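Local coordinates for protein prephenate dehydratase (Arthrobacter aurescens, PDB 3MWB) that probably catalyses the decarboxylating dehydration of prephenate to phenylpyruvate in L-phenylalanine biosynthesis, and binds L-phenylalanine in its ACT domain, at residues 142-147 with 152-157; 158-161 with 166-169; 92-97 with 103-108; 119-124 with 169-174. All blocks are in the same frame, centred on the assembly; numbering follows the deposited sequence.

Interaction 1: 142-147 with 152-157; sequences MGLLED and EAAICA
Leu144 and Glu152 mark the closest approach of the two backbones, CA to CA 7.0 Å, where the chain leaving helix 137-143 passes the start of strand 153-156 without a hydrogen bond between them. The approach falls within a type I turn from Gly143 to Glu146, with Glu146 N bonded to Gly143 O at 3.2 Å. Leu144 is the first inner residue of that turn, and its side chain carries the contact with both prongs of its fork. CD1 settles against the methyl of Ala154, with 3.7 Å between Leu144 CD1 and Ala154 CB. The other prong lies on main chain instead, Leu144 CD2 being 3.7 Å from Glu152 C, so it rests on the peptide that leads into the strand. The first torsion sets CG anti to the carbonyl carbon (chi1 -64°), which sends the fork out to the strand. This is the return half of a beta-alpha-beta crossover: strand 130-133 leads into helix 137-143, and strand 153-156 re-enters the sheet parallel to it, with 107-110 between. Val95 of the neighbouring strand and Leu167 also touch Leu144; Leu167 belongs to a magnesium site seen in this protein, though no metal is bound to this chain here. An alanine in place of Leu144 would lose both prongs and is likely to leave a gap over Ala154 and the Glu152 peptide. Glu152 turns its carboxylate elsewhere, OE1 taking the backbone N-H groups of both Lys106 and Arg107, a double grip that ties the start of strand 153-156 to the entry of strand 107-110.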
loop_
_atom_site.group_PDB
_atom_site.type_symbol
_atom_site.label_atom_id
_atom_site.label_comp_id
_atom_site.label_asym_id
_atom_site.label_seq_id
_atom_site.Cartn_x
_atom_site.Cartn_y
_atom_site.Cartn_z
HETATM N N MSE A 142 2.667 -37.881 -38.085
HETATM C CA MSE A 142 1.798 -38.355 -39.173
HETATM C C MSE A 142 2.397 -38.168 -40.568
HETATM O O MSE A 142 2.102 -38.944 -41.489
HETATM C CB MSE A 142 0.412 -37.689 -39.105
HETATM C CG MSE A 142 -0.376 -38.020 -37.834
HETATM SE SE MSE A 142 -0.673 -39.943 -37.519
HETATM C CE MSE A 142 -2.216 -40.187 -38.692
ATOM N N GLY A 143 3.229 -37.139 -40.721
ATOM C CA GLY A 143 3.940 -36.882 -41.974
ATOM C C GLY A 143 4.826 -38.046 -42.401
ATOM O O GLY A 143 5.033 -38.265 -43.591
ATOM N N LEU A 144 5.334 -38.801 -41.427
ATOM C CA LEU A 144 6.147 -39.996 -41.690
ATOM C C LEU A 144 5.405 -41.145 -42.393
ATOM O O LEU A 144 6.045 -42.040 -42.951
ATOM C CB LEU A 144 6.774 -40.517 -40.396
ATOM C CG LEU A 144 7.786 -39.626 -39.667
ATOM C CD1 LEU A 144 7.988 -40.134 -38.249
ATOM C CD2 LEU A 144 9.108 -39.549 -40.414
ATOM N N LEU A 145 4.073 -41.133 -42.360
ATOM C CA LEU A 145 3.288 -42.213 -42.971
ATOM C C LEU A 145 3.050 -41.961 -44.462
ATOM O O LEU A 145 2.429 -42.774 -45.149
ATOM C CB LEU A 145 1.956 -42.419 -42.239
ATOM C CG LEU A 145 2.027 -42.855 -40.770
ATOM C CD1 LEU A 145 0.700 -42.614 -40.057
ATOM C CD2 LEU A 145 2.467 -44.312 -40.635
ATOM N N GLU A 146 3.560 -40.828 -44.941
ATOM C CA GLU A 146 3.398 -40.390 -46.324
ATOM C C GLU A 146 4.582 -40.859 -47.166
ATOM O O GLU A 146 5.642 -41.195 -46.625
ATOM C CB GLU A 146 3.298 -38.860 -46.371
ATOM C CG GLU A 146 2.323 -38.325 -47.395
ATOM C CD GLU A 146 0.891 -38.739 -47.098
ATOM O OE1 GLU A 146 0.133 -39.000 -48.063
ATOM O OE2 GLU A 146 0.536 -38.816 -45.896
ATOM N N ASP A 147 4.396 -40.876 -48.487
ATOM C CA ASP A 147 5.462 -41.247 -49.420
ATOM C C ASP A 147 6.477 -40.117 -49.530
ATOM O O ASP A 147 6.102 -38.961 -49.773
ATOM C CB ASP A 147 4.893 -41.549 -50.810
ATOM C CG ASP A 147 3.697 -42.486 -50.770
ATOM O OD1 ASP A 147 3.245 -42.857 -49.660
ATOM O OD2 ASP A 147 3.203 -42.844 -51.862
ATOM N N GLU A 152 13.052 -37.948 -41.700
ATOM C CA GLU A 152 13.138 -39.390 -41.435
ATOM C C GLU A 152 12.733 -39.783 -40.004
ATOM O O GLU A 152 12.512 -40.962 -39.715
ATOM C CB GLU A 152 14.534 -39.930 -41.785
ATOM C CG GLU A 152 15.022 -39.604 -43.204
ATOM C CD GLU A 152 15.722 -38.250 -43.285
ATOM O OE1 GLU A 152 16.484 -37.904 -42.355
ATOM O OE2 GLU A 152 15.501 -37.524 -44.273
ATOM N N ALA A 153 12.624 -38.794 -39.126
ATOM C CA ALA A 153 12.177 -39.013 -37.751
ATOM C C ALA A 153 11.292 -37.864 -37.257
ATOM O O ALA A 153 11.314 -36.764 -37.822
ATOM C CB ALA A 153 13.366 -39.200 -36.840
ATOM N N ALA A 154 10.499 -38.139 -36.219
ATOM C CA ALA A 154 9.703 -37.110 -35.542
ATOM C C ALA A 154 9.828 -37.242 -34.018
ATOM O O ALA A 154 10.162 -38.307 -33.503
ATOM C CB ALA A 154 8.243 -37.177 -35.976
ATOM N N ILE A 155 9.602 -36.137 -33.320
ATOM C CA ILE A 155 9.576 -36.124 -31.874
ATOM C C ILE A 155 8.156 -35.791 -31.478
ATOM O O ILE A 155 7.607 -34.759 -31.881
ATOM C CB ILE A 155 10.562 -35.095 -31.291
ATOM C CG1 ILE A 155 11.996 -35.473 -31.680
ATOM C CG2 ILE A 155 10.426 -35.039 -29.779
ATOM C CD1 ILE A 155 13.031 -34.408 -31.336
ATOM N N CYS A 156 7.560 -36.686 -30.698
ATOM C CA CYS A 156 6.144 -36.611 -30.419
ATOM C C CYS A 156 5.815 -37.239 -29.062
ATOM O O CYS A 156 6.721 -37.643 -28.327
ATOM C CB CYS A 156 5.388 -37.332 -31.531
ATOM S SG CYS A 156 5.873 -39.056 -31.673
ATOM N N ALA A 157 4.520 -37.323 -28.764
ATOM C CA ALA A 157 3.999 -37.961 -27.548
ATOM C C ALA A 157 3.992 -39.488 -27.638
ATOM O O ALA A 157 3.897 -40.053 -28.734
ATOM C CB ALA A 157 2.569 -37.444 -27.245
#

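Interaction 2: 158-161 with 166-169; sequences PLIA and GLNV
Ala161 and Val169 meet methyl to methyl in the second half of a beta-alpha-beta crossover, which runs from strand 153-156 through helix 158-163 to edge strand 168-171, with strand 93-96 between the two strands. The gap between Ala161 CB and Val169 CG2 is 3.7 Å. Val169 holds CG1 anti to its own N (chi1 179°), which leaves CG2 as the branch presented to the helix. Two residues earlier, Leu167 points its side chain at the helix and reaches the backbone of Ile160: Leu167 CD1 lies 3.9 Å from Ile160 O. The side chains themselves meet more loosely, with Ile160 CG1 and Leu167 CD1 4.5 Å apart. Ile160 also packs on helix 137-143, touching Ala138, Ala141 and Met142, while Val95 of strand 93-96 meets both Ala161 and Leu167. Ala161 and Leu167, with Gln164 between them in sequence, belong to a magnesium site seen in this protein but not occupied in this chain. Neither side chain can ligate a metal, so backbone carbonyls probably do; that fits the close approach of two of them, Ala161 O and Leu167 O, at 4.1 Å.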
loop_
_atom_site.group_PDB
_atom_site.type_symbol
_atom_site.label_atom_id
_atom_site.label_comp_id
_atom_site.label_asym_id
_atom_site.label_seq_id
_atom_site.Cartn_x
_atom_site.Cartn_y
_atom_site.Cartn_z
ATOM N N PRO A 158 4.114 -40.172 -26.485
ATOM C CA PRO A 158 3.902 -41.618 -26.491
ATOM C C PRO A 158 2.520 -42.014 -27.032
ATOM O O PRO A 158 2.396 -43.067 -27.653
ATOM C CB PRO A 158 4.040 -41.998 -25.010
ATOM C CG PRO A 158 5.005 -41.000 -24.481
ATOM C CD PRO A 158 4.642 -39.708 -25.187
ATOM N N LEU A 159 1.509 -41.164 -26.819
ATOM C CA LEU A 159 0.149 -41.427 -27.305
ATOM C C LEU A 159 0.130 -41.839 -28.779
ATOM O O LEU A 159 -0.356 -42.919 -29.114
ATOM C CB LEU A 159 -0.787 -40.221 -27.081
ATOM C CG LEU A 159 -2.198 -40.314 -27.706
ATOM C CD1 LEU A 159 -2.959 -41.565 -27.235
ATOM C CD2 LEU A 159 -3.041 -39.059 -27.454
ATOM N N ILE A 160 0.665 -40.981 -29.646
ATOM C CA ILE A 160 0.556 -41.197 -31.087
ATOM C C ILE A 160 1.405 -42.384 -31.578
ATOM O O ILE A 160 1.036 -43.067 -32.554
ATOM C CB ILE A 160 0.772 -39.882 -31.903
ATOM C CG1 ILE A 160 0.211 -40.033 -33.326
ATOM C CG2 ILE A 160 2.239 -39.428 -31.868
ATOM C CD1 ILE A 160 -0.303 -38.755 -33.933
ATOM N N ALA A 161 2.518 -42.645 -30.890
ATOM C CA ALA A 161 3.312 -43.822 -31.181
ATOM C C ALA A 161 2.503 -45.088 -30.879
ATOM O O ALA A 161 2.452 -45.986 -31.710
ATOM C CB ALA A 161 4.618 -43.812 -30.417
ATOM N N GLY A 166 2.346 -47.907 -38.054
ATOM C CA GLY A 166 3.447 -47.523 -38.933
ATOM C C GLY A 166 4.514 -46.692 -38.241
ATOM O O GLY A 166 5.516 -46.321 -38.852
ATOM N N LEU A 167 4.313 -46.391 -36.964
ATOM C CA LEU A 167 5.308 -45.611 -36.226
ATOM C C LEU A 167 6.014 -46.474 -35.195
ATOM O O LEU A 167 5.391 -47.120 -34.351
ATOM C CB LEU A 167 4.698 -44.365 -35.572
ATOM C CG LEU A 167 4.057 -43.230 -36.391
ATOM C CD1 LEU A 167 3.496 -42.170 -35.444
ATOM C CD2 LEU A 167 5.007 -42.583 -37.406
ATOM N N ASN A 168 7.331 -46.479 -35.297
ATOM C CA ASN A 168 8.185 -47.252 -34.421
ATOM C C ASN A 168 8.932 -46.310 -33.503
ATOM O O ASN A 168 9.426 -45.279 -33.958
ATOM C CB ASN A 168 9.192 -48.045 -35.256
ATOM C CG ASN A 168 10.039 -48.967 -34.409
ATOM O OD1 ASN A 168 9.505 -49.775 -33.650
ATOM N ND2 ASN A 168 11.365 -48.852 -34.531
ATOM N N VAL A 169 9.004 -46.660 -32.218
ATOM C CA VAL A 169 9.737 -45.864 -31.235
ATOM C C VAL A 169 11.236 -46.187 -31.299
ATOM O O VAL A 169 11.668 -47.298 -30.958
ATOM C CB VAL A 169 9.210 -46.071 -29.790
ATOM C CG1 VAL A 169 10.035 -45.234 -28.802
ATOM C CG2 VAL A 169 7.727 -45.699 -29.687
#

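Interaction 3: 92-97 with 103-108; sequences FVLVAR and SDIKRI
Leu94 and Ile105 reach toward each other tip to tip, Leu94 CD2 standing 4.2 Å from Ile105 CD1. The second prong of the leucine serves a different neighbour, with Leu94 CD1 at 4.3 Å from Ile108 CG2. One side chain thus touches two isoleucines, one before strand 107-110 and one within it. Its CG is anti to the backbone N (chi1 180°), and the fork opens with one methyl to each partner. All three residues are buried and the contact is wholly apolar. Moving outward, the spacing explains why only the ends of the side chains meet: the CA atoms of Leu94 and Ile108, the nearest pair, are 8.9 Å apart, because strand 153-156 runs between their strands. Ala153 of that strand touches all three side chains; its methyl is small, consistent with the larger side chains meeting above it. On the far side, the backbone of Leu94 is hydrogen-bonded to Leu170 and Ala171, fixing strand 93-96 in the sheet, while Leu170 also packs on Ile105. Such packing of Leu94 on Ile108 across the intervening strand, extended by Ile105, belongs to one face of the mixed five-stranded sheet, in a lobe of the periplasmic-binding-protein-like prephenate dehydratase fold.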
loop_
_atom_site.group_PDB
_atom_site.type_symbol
_atom_site.label_atom_id
_atom_site.label_comp_id
_atom_site.label_asym_id
_atom_site.label_seq_id
_atom_site.Cartn_x
_atom_site.Cartn_y
_atom_site.Cartn_z
ATOM N N PHE A 92 8.975 -37.280 -24.115
ATOM C CA PHE A 92 9.152 -37.231 -25.560
ATOM C C PHE A 92 9.680 -38.565 -26.090
ATOM O O PHE A 92 10.566 -39.165 -25.495
ATOM C CB PHE A 92 10.125 -36.130 -25.958
ATOM C CG PHE A 92 9.614 -34.741 -25.737
ATOM C CD1 PHE A 92 8.646 -34.192 -26.585
ATOM C CD2 PHE A 92 10.133 -33.954 -24.711
ATOM C CE1 PHE A 92 8.178 -32.883 -26.385
ATOM C CE2 PHE A 92 9.676 -32.628 -24.520
ATOM C CZ PHE A 92 8.708 -32.104 -25.357
ATOM N N VAL A 93 9.140 -39.014 -27.218
ATOM C CA VAL A 93 9.684 -40.157 -27.924
ATOM C C VAL A 93 10.180 -39.726 -29.305
ATOM O O VAL A 93 9.636 -38.789 -29.919
ATOM C CB VAL A 93 8.681 -41.335 -28.053
ATOM C CG1 VAL A 93 8.295 -41.874 -26.676
ATOM C CG2 VAL A 93 7.453 -40.937 -28.837
ATOM N N LEU A 94 11.219 -40.418 -29.773
ATOM C CA LEU A 94 11.722 -40.265 -31.126
ATOM C C LEU A 94 11.153 -41.392 -31.968
ATOM O O LEU A 94 11.275 -42.574 -31.617
ATOM C CB LEU A 94 13.267 -40.285 -31.163
ATOM C CG LEU A 94 13.882 -40.132 -32.574
ATOM C CD1 LEU A 94 13.800 -38.689 -33.072
ATOM C CD2 LEU A 94 15.320 -40.631 -32.598
ATOM N N VAL A 95 10.550 -41.022 -33.089
ATOM C CA VAL A 95 9.696 -41.928 -33.829
ATOM C C VAL A 95 10.122 -41.972 -35.305
ATOM O O VAL A 95 10.618 -40.983 -35.847
ATOM C CB VAL A 95 8.191 -41.531 -33.589
ATOM C CG1 VAL A 95 7.588 -40.739 -34.744
ATOM C CG2 VAL A 95 7.357 -42.726 -33.241
ATOM N N ALA A 96 9.977 -43.138 -35.928
ATOM C CA ALA A 96 10.323 -43.333 -37.349
ATOM C C ALA A 96 9.599 -44.549 -37.915
ATOM O O ALA A 96 9.037 -45.348 -37.161
ATOM C CB ALA A 96 11.834 -43.477 -37.522
ATOM N N ARG A 97 9.593 -44.685 -39.240
ATOM C CA ARG A 97 9.000 -45.860 -39.870
ATOM C C ARG A 97 9.851 -47.096 -39.538
ATOM O O ARG A 97 11.055 -46.959 -39.281
ATOM C CB ARG A 97 8.886 -45.654 -41.385
ATOM N N SER A 103 21.371 -44.271 -37.488
ATOM C CA SER A 103 22.278 -43.902 -38.584
ATOM C C SER A 103 21.567 -43.399 -39.850
ATOM O O SER A 103 22.172 -42.693 -40.659
ATOM C CB SER A 103 23.201 -45.071 -38.931
ATOM O OG SER A 103 22.466 -46.272 -39.067
ATOM N N ASP A 104 20.292 -43.748 -40.011
ATOM C CA ASP A 104 19.512 -43.343 -41.194
ATOM C C ASP A 104 18.855 -41.962 -41.111
ATOM O O ASP A 104 18.212 -41.537 -42.071
ATOM C CB ASP A 104 18.431 -44.378 -41.509
ATOM C CG ASP A 104 18.994 -45.744 -41.797
ATOM O OD1 ASP A 104 19.979 -45.845 -42.566
ATOM O OD2 ASP A 104 18.437 -46.725 -41.259
ATOM N N ILE A 105 19.007 -41.266 -39.981
ATOM C CA ILE A 105 18.304 -39.994 -39.747
ATOM C C ILE A 105 19.163 -38.760 -40.040
ATOM O O ILE A 105 20.188 -38.525 -39.381
ATOM C CB ILE A 105 17.770 -39.911 -38.303
ATOM C CG1 ILE A 105 16.758 -41.031 -38.042
ATOM C CG2 ILE A 105 17.160 -38.517 -38.030
ATOM C CD1 ILE A 105 16.430 -41.234 -36.572
ATOM N N LYS A 106 18.753 -37.983 -41.042
ATOM C CA LYS A 106 19.411 -36.713 -41.348
ATOM C C LYS A 106 18.522 -35.528 -40.984
ATOM O O LYS A 106 19.020 -34.436 -40.697
ATOM C CB LYS A 106 19.840 -36.652 -42.824
ATOM N N ARG A 107 17.210 -35.759 -40.958
ATOM C CA ARG A 107 16.233 -34.708 -40.689
ATOM C C ARG A 107 15.148 -35.137 -39.681
ATOM O O ARG A 107 14.576 -36.219 -39.805
ATOM C CB ARG A 107 15.602 -34.233 -42.009
ATOM N N ILE A 108 14.878 -34.282 -38.687
ATOM C CA ILE A 108 13.874 -34.557 -37.642
ATOM C C ILE A 108 12.838 -33.427 -37.609
ATOM O O ILE A 108 13.198 -32.255 -37.507
ATOM C CB ILE A 108 14.512 -34.679 -36.245
ATOM C CG1 ILE A 108 15.596 -35.764 -36.231
ATOM C CG2 ILE A 108 13.452 -34.995 -35.166
ATOM C CD1 ILE A 108 16.548 -35.632 -35.086
#

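Interaction 4: 119-124 with 169-174; sequences RLWVDE and VLAEDI
Helix 119-125 packs on the end of edge strand 168-171 and the chain just beyond it, where Trp121 lies against Ala171 and Ile174. The indole carries the contact. Over one of its faces sits the methyl CG2 of Ile174, 3.5 Å from the centroid of the five-membered ring of Trp121 and only 4° off the ring normal, a CH-pi contact of nearly ideal direction. CG1 of Ile174 sits in the crowded position between backbone N and carbonyl carbon (chi1 56°), with CG2 turned to the ring. The six-membered end of the indole meets Ala171 obliquely, and tightly: Trp121 CZ2 is 3.3 Å from Ala171 CB. Nearer the helix backbone, Trp121 CB approaches Ile174 O at 3.5 Å. Ala171 is part of a classic beta bulge, in which Leu170 and Ala171 both face Leu94 of the neighbouring strand; Trp121, Ala171 and Ile174 all touch that leucine, so the helix is fitted to the sheet where its edge is irregular. A serine in place of Trp121 would remove the ring and probably leave the Ile174 methyl and Ala171 without their cover, opening a gap between helix and sheet. Arg119 and Asp123, one turn apart and flanking Trp121 in sequence, are joined by a salt bridge, Arg119 NH2 to Asp123 OD1 3.0 Å, with an N-H...O angle of 164°. The oxygen lies in the guanidinium plane and offers its syn lone pair. Arg119 also packs on Thr42 of a second subunit, and Asp176 accepts the backbone N-H of Leu120.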
loop_
_atom_site.group_PDB
_atom_site.type_symbol
_atom_site.label_atom_id
_atom_site.label_comp_id
_atom_site.label_asym_id
_atom_site.label_seq_id
_atom_site.Cartn_x
_atom_site.Cartn_y
_atom_site.Cartn_z
ATOM N N ARG A 119 17.264 -30.968 -26.922
ATOM C CA ARG A 119 18.622 -30.649 -27.349
ATOM C C ARG A 119 19.703 -31.595 -26.857
ATOM O O ARG A 119 20.569 -31.987 -27.639
ATOM C CB ARG A 119 18.979 -29.201 -26.972
ATOM C CG ARG A 119 18.140 -28.157 -27.724
ATOM C CD ARG A 119 18.104 -28.465 -29.231
ATOM N NE ARG A 119 19.456 -28.578 -29.761
ATOM C CZ ARG A 119 20.237 -27.542 -30.068
ATOM N NH1 ARG A 119 19.789 -26.294 -29.937
ATOM N NH2 ARG A 119 21.468 -27.755 -30.526
ATOM N N LEU A 120 19.660 -31.955 -25.576
ATOM C CA LEU A 120 20.758 -32.707 -24.951
ATOM C C LEU A 120 20.952 -34.062 -25.618
ATOM O O LEU A 120 22.048 -34.392 -26.077
ATOM C CB LEU A 120 20.529 -32.892 -23.448
ATOM C CG LEU A 120 20.680 -31.663 -22.555
ATOM C CD1 LEU A 120 20.106 -31.943 -21.160
ATOM C CD2 LEU A 120 22.135 -31.202 -22.485
ATOM N N TRP A 121 19.868 -34.829 -25.667
ATOM C CA TRP A 121 19.852 -36.131 -26.305
ATOM C C TRP A 121 20.181 -36.040 -27.798
ATOM O O TRP A 121 21.033 -36.775 -28.292
ATOM C CB TRP A 121 18.484 -36.776 -26.097
ATOM C CG TRP A 121 18.470 -38.217 -26.421
ATOM C CD1 TRP A 121 18.638 -39.255 -25.551
ATOM C CD2 TRP A 121 18.294 -38.799 -27.714
ATOM N NE1 TRP A 121 18.563 -40.448 -26.223
ATOM C CE2 TRP A 121 18.357 -40.196 -27.553
ATOM C CE3 TRP A 121 18.084 -38.273 -28.995
ATOM C CZ2 TRP A 121 18.219 -41.077 -28.623
ATOM C CZ3 TRP A 121 17.950 -39.151 -30.057
ATOM C CH2 TRP A 121 18.019 -40.536 -29.863
ATOM N N VAL A 122 19.512 -35.143 -28.519
ATOM C CA VAL A 122 19.769 -35.008 -29.955
ATOM C C VAL A 122 21.230 -34.638 -30.272
ATOM O O VAL A 122 21.852 -35.306 -31.090
ATOM C CB VAL A 122 18.756 -34.048 -30.658
ATOM C CG1 VAL A 122 19.229 -33.686 -32.061
ATOM C CG2 VAL A 122 17.368 -34.687 -30.716
ATOM N N ASP A 123 21.774 -33.602 -29.626
ATOM C CA ASP A 123 23.186 -33.215 -29.847
ATOM C C ASP A 123 24.150 -34.375 -29.584
ATOM O O ASP A 123 25.177 -34.506 -30.254
ATOM C CB ASP A 123 23.612 -32.057 -28.943
ATOM C CG ASP A 123 22.958 -30.745 -29.303
ATOM O OD1 ASP A 123 22.261 -30.643 -30.340
ATOM O OD2 ASP A 123 23.148 -29.793 -28.524
ATOM N N GLU A 124 23.828 -35.183 -28.580
ATOM C CA GLU A 124 24.699 -36.279 -28.171
ATOM C C GLU A 124 24.617 -37.452 -29.140
ATOM O O GLU A 124 25.640 -37.953 -29.589
ATOM C CB GLU A 124 24.369 -36.728 -26.746
ATOM C CG GLU A 124 25.162 -37.939 -26.269
ATOM C CD GLU A 124 26.645 -37.648 -26.052
ATOM O OE1 GLU A 124 27.016 -36.459 -25.935
ATOM O OE2 GLU A 124 27.441 -38.611 -26.001
ATOM N N VAL A 169 9.004 -46.660 -32.218
ATOM C CA VAL A 169 9.737 -45.864 -31.235
ATOM C C VAL A 169 11.236 -46.187 -31.299
ATOM O O VAL A 169 11.668 -47.298 -30.958
ATOM C CB VAL A 169 9.210 -46.071 -29.790
ATOM C CG1 VAL A 169 10.035 -45.234 -28.802
ATOM C CG2 VAL A 169 7.727 -45.699 -29.687
ATOM N N LEU A 170 12.024 -45.214 -31.745
ATOM C CA LEU A 170 13.475 -45.378 -31.824
ATOM C C LEU A 170 14.178 -45.029 -30.519
ATOM O O LEU A 170 15.173 -45.641 -30.181
ATOM C CB LEU A 170 14.054 -44.545 -32.966
ATOM C CG LEU A 170 14.677 -45.245 -34.178
ATOM C CD1 LEU A 170 14.079 -46.632 -34.495
ATOM C CD2 LEU A 170 14.627 -44.319 -35.395
ATOM N N ALA A 171 13.672 -44.016 -29.816
ATOM C CA ALA A 171 14.231 -43.612 -28.529
ATOM C C ALA A 171 13.131 -43.151 -27.575
ATOM O O ALA A 171 12.216 -42.423 -27.989
ATOM C CB ALA A 171 15.244 -42.506 -28.725
ATOM N N GLU A 172 13.240 -43.573 -26.310
ATOM C CA GLU A 172 12.269 -43.247 -25.251
ATOM C C GLU A 172 12.769 -42.157 -24.301
ATOM O O GLU A 172 13.960 -42.130 -23.957
ATOM C CB GLU A 172 11.958 -44.496 -24.425
ATOM C CG GLU A 172 10.863 -45.370 -24.987
ATOM C CD GLU A 172 10.605 -46.621 -24.134
ATOM O OE1 GLU A 172 11.563 -47.258 -23.611
ATOM O OE2 GLU A 172 9.423 -46.963 -23.981
ATOM N N ASP A 173 11.861 -41.264 -23.893
ATOM C CA ASP A 173 12.120 -40.295 -22.811
ATOM C C ASP A 173 13.370 -39.443 -23.093
ATOM O O ASP A 173 14.355 -39.509 -22.381
ATOM C CB ASP A 173 12.219 -41.027 -21.453
ATOM C CG ASP A 173 11.993 -40.103 -20.234
ATOM O OD1 ASP A 173 11.321 -39.061 -20.356
ATOM O OD2 ASP A 173 12.482 -40.445 -19.124
ATOM N N ILE A 174 13.305 -38.615 -24.128
ATOM C CA ILE A 174 14.496 -37.912 -24.598
ATOM C C ILE A 174 14.544 -36.417 -24.247
ATOM O O ILE A 174 15.407 -35.683 -24.746
ATOM C CB ILE A 174 14.688 -38.119 -26.119
ATOM C CG1 ILE A 174 13.439 -37.669 -26.902
ATOM C CG2 ILE A 174 14.983 -39.572 -26.398
ATOM C CD1 ILE A 174 13.681 -37.506 -28.417
#

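How the interactions relate
From the N terminus, interaction 3 closes first, joining strand 93-96 to the segment entering strand 107-110 through a short loop. Helix 119-125 then opens interaction 4, whose long loop is shut only at 169-174. Inside it, interaction 1 closes the brief return from helix 137-143 to strand 153-156. Interaction 2 follows in series, running from helix 158-163 to the edge strand, where it shares Val169 with interaction 4, so the two end on the same piece of chain. None of the others crosses interaction 3. All four reach one sheet: strand 93-96, hydrogen-bonded to both 153-156 and 168-171, links the short returns to the long one.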